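Local coordinates for DUF5012 domain-containing protein (Bacteroides thetaiotaomicron, PDB 5FQ8) that is a lipoprotein of unknown function, probably at the cell surface, with an immunoglobulin-like domain followed by a beta-rich C-terminal domain, at residues Y38-E41 and D46-E49. Residues are numbered along the deposited sequence; the frame is centred on the assembly and turned at random.
Sequences YYAE and DITE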
ATOM      1  N   TYR G  38      36.350 -49.006  -0.914  1.00 41.72           N
ATOM      2  CA  TYR G  38      35.017 -48.418  -0.936  1.00 40.65           C
ATOM      3  C   TYR G  38      34.619 -48.087   0.494  1.00 45.78           C
ATOM      4  O   TYR G  38      35.184 -48.625   1.451  1.00 43.83           O
ATOM      5  CB  TYR G  38      33.995 -49.361  -1.571  1.00 39.23           C
ATOM      6  CG  TYR G  38      34.065 -50.751  -1.009  1.00 39.16           C
ATOM      7  CD1 TYR G  38      33.346 -51.098   0.115  1.00 38.97           C
ATOM      8  CD2 TYR G  38      34.867 -51.712  -1.597  1.00 39.52           C
ATOM      9  CE1 TYR G  38      33.424 -52.357   0.634  1.00 39.20           C
ATOM     10  CE2 TYR G  38      34.945 -52.970  -1.087  1.00 39.70           C
ATOM     11  CZ  TYR G  38      34.223 -53.291   0.027  1.00 39.57           C
ATOM     12  OH  TYR G  38      34.305 -54.559   0.537  1.00 40.02           O
ATOM     13  N   TYR G  39      33.638 -47.198   0.626  1.00 40.50           N
ATOM     14  CA  TYR G  39      33.126 -46.795   1.928  1.00 40.87           C
ATOM     15  C   TYR G  39      31.607 -46.802   1.916  1.00 39.58           C
ATOM     16  O   TYR G  39      30.987 -46.270   0.992  1.00 38.87           O
ATOM     17  CB  TYR G  39      33.635 -45.401   2.314  1.00 42.26           C
ATOM     18  CG  TYR G  39      33.000 -44.871   3.571  1.00 42.75           C
ATOM     19  CD1 TYR G  39      33.402 -45.323   4.814  1.00 43.74           C
ATOM     20  CD2 TYR G  39      31.990 -43.927   3.513  1.00 42.40           C
ATOM     21  CE1 TYR G  39      32.821 -44.850   5.964  1.00 44.40           C
ATOM     22  CE2 TYR G  39      31.403 -43.446   4.657  1.00 42.98           C
ATOM     23  CZ  TYR G  39      31.821 -43.911   5.880  1.00 44.00           C
ATOM     24  OH  TYR G  39      31.237 -43.431   7.025  1.00 44.79           O
ATOM     25  N   ALA G  40      31.011 -47.385   2.949  1.00 40.72           N
ATOM     26  CA  ALA G  40      29.561 -47.473   3.054  1.00 39.77           C
ATOM     27  C   ALA G  40      29.119 -46.990   4.425  1.00 40.22           C
ATOM     28  O   ALA G  40      29.649 -47.430   5.447  1.00 42.06           O
ATOM     29  CB  ALA G  40      29.061 -48.899   2.815  1.00 37.65           C
ATOM     30  N   GLU G  41      28.131 -46.106   4.439  1.00 38.93           N
ATOM     31  CA  GLU G  41      27.645 -45.485   5.655  1.00 48.30           C
ATOM     32  C   GLU G  41      26.143 -45.679   5.764  1.00 43.94           C
ATOM     33  O   GLU G  41      25.431 -45.707   4.756  1.00 49.10           O
ATOM     34  CB  GLU G  41      27.969 -43.992   5.666  1.00 46.98           C
ATOM     35  CG  GLU G  41      27.978 -43.330   7.022  1.00 46.36           C
ATOM     36  CD  GLU G  41      28.243 -41.851   6.915  1.00 46.42           C
ATOM     37  OE1 GLU G  41      27.360 -41.124   6.415  1.00 42.83           O
ATOM     38  OE2 GLU G  41      29.344 -41.418   7.308  1.00 50.88           O
ATOM     39  N   ASP G  46      29.388 -46.854  10.399  1.00 58.68           N
ATOM     40  CA  ASP G  46      30.174 -47.390   9.300  1.00 60.22           C
ATOM     41  C   ASP G  46      29.740 -48.820   9.007  1.00 57.47           C
ATOM     42  O   ASP G  46      29.863 -49.700   9.866  1.00 68.05           O
ATOM     43  CB  ASP G  46      31.658 -47.339   9.643  1.00 68.80           C
ATOM     44  CG  ASP G  46      32.508 -48.018   8.608  1.00 66.49           C
ATOM     45  OD1 ASP G  46      32.708 -49.246   8.701  1.00 71.06           O
ATOM     46  OD2 ASP G  46      32.977 -47.321   7.691  1.00 61.11           O
ATOM     47  N   ILE G  47      29.236 -49.056   7.801  1.00 55.09           N
ATOM     48  CA  ILE G  47      28.830 -50.400   7.417  1.00 49.46           C
ATOM     49  C   ILE G  47      29.629 -50.850   6.204  1.00 40.38           C
ATOM     50  O   ILE G  47      29.129 -51.598   5.361  1.00 39.37           O
ATOM     51  CB  ILE G  47      27.322 -50.472   7.136  1.00 44.04           C
ATOM     52  CG1 ILE G  47      26.924 -49.426   6.102  1.00 48.31           C
ATOM     53  CG2 ILE G  47      26.556 -50.264   8.409  1.00 42.45           C
ATOM     54  CD1 ILE G  47      25.733 -49.822   5.283  1.00 37.52           C
ATOM     55  N   THR G  48      30.876 -50.406   6.116  1.00 41.14           N
ATOM     56  CA  THR G  48      31.716 -50.799   4.999  1.00 40.77           C
ATOM     57  C   THR G  48      31.931 -52.300   4.963  1.00 47.83           C
ATOM     58  O   THR G  48      32.096 -52.881   3.887  1.00 40.23           O
ATOM     59  CB  THR G  48      33.045 -50.072   5.090  1.00 41.95           C
ATOM     60  OG1 THR G  48      32.785 -48.672   5.082  1.00 42.02           O
ATOM     61  CG2 THR G  48      33.917 -50.409   3.928  1.00 41.73           C
ATOM     62  N   GLU G  49      31.906 -52.948   6.117  1.00 48.69           N
ATOM     63  CA  GLU G  49      32.099 -54.384   6.149  1.00 49.20           C
ATOM     64  C   GLU G  49      30.889 -55.150   5.629  1.00 46.10           C
ATOM     65  O   GLU G  49      30.972 -56.375   5.493  1.00 47.44           O
ATOM     66  CB  GLU G  49      32.434 -54.819   7.577  1.00 54.83           C
ATOM     67  CG  GLU G  49      31.343 -54.522   8.610  1.00 56.07           C
ATOM     68  CD  GLU G  49      31.313 -53.070   9.086  1.00 57.91           C
ATOM     69  OE1 GLU G  49      31.707 -52.160   8.325  1.00 59.70           O
ATOM     70  OE2 GLU G  49      30.893 -52.840  10.238  1.00 64.64           O
TER
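Thr48 turns OG1 anti to its own carbonyl carbon (chi1 -58°), which sends the hydroxyl to the backbone of Ala40 and lays the methyl CG2 against Tyr38. Asp46, with CG anti to its backbone N (chi1 174°), brings its carboxylate back over the same hydroxyl. Ala40 N donates an almost straight bond to Thr48 OG1 at 3.1 Å, and Thr48 OG1 in turn donates a hydrogen bond to Asp46 OD2, 2.9 Å away, reaching that oxygen from above the carboxylate plane. A side-chain hydroxyl thus takes the Ala40 amide, a place where a strand partner would offer a carbonyl. The carbonyl of Ala40 accepts a backbone bond from Ile47 N, 2.9 Å from Ala40 O, the ladder bond next to the Glu41 and Asp46 pair. Ala40 CB also packs 4.0 Å from Ile47 CG1, while Thr48 CG2 sits 3.9 Å from Tyr38 CE1, and the carbonyl oxygen of Thr48 lies at the edge of the Tyr38 ring. The Tyr39 ring passes obliquely by the carboxylate of Asp46, their planes 45° apart, and its OH bonds to Glu41 OE2 at 2.8 Å. A valine in place of Thr48 would remove the hydroxyl and is likely to leave the Ala40 amide without its acceptor and the Asp46 carboxylate freer to turn. On its far side strand 38-42 pairs with strand 10-19, through Glu18 and Thr16. Glu41 and Asp46 form an antiparallel non-hydrogen-bonded pair, beyond which the chain departs into a 3-10 turn: a beta hairpin at the margin of a small antiparallel sheet in the Ig-like domain.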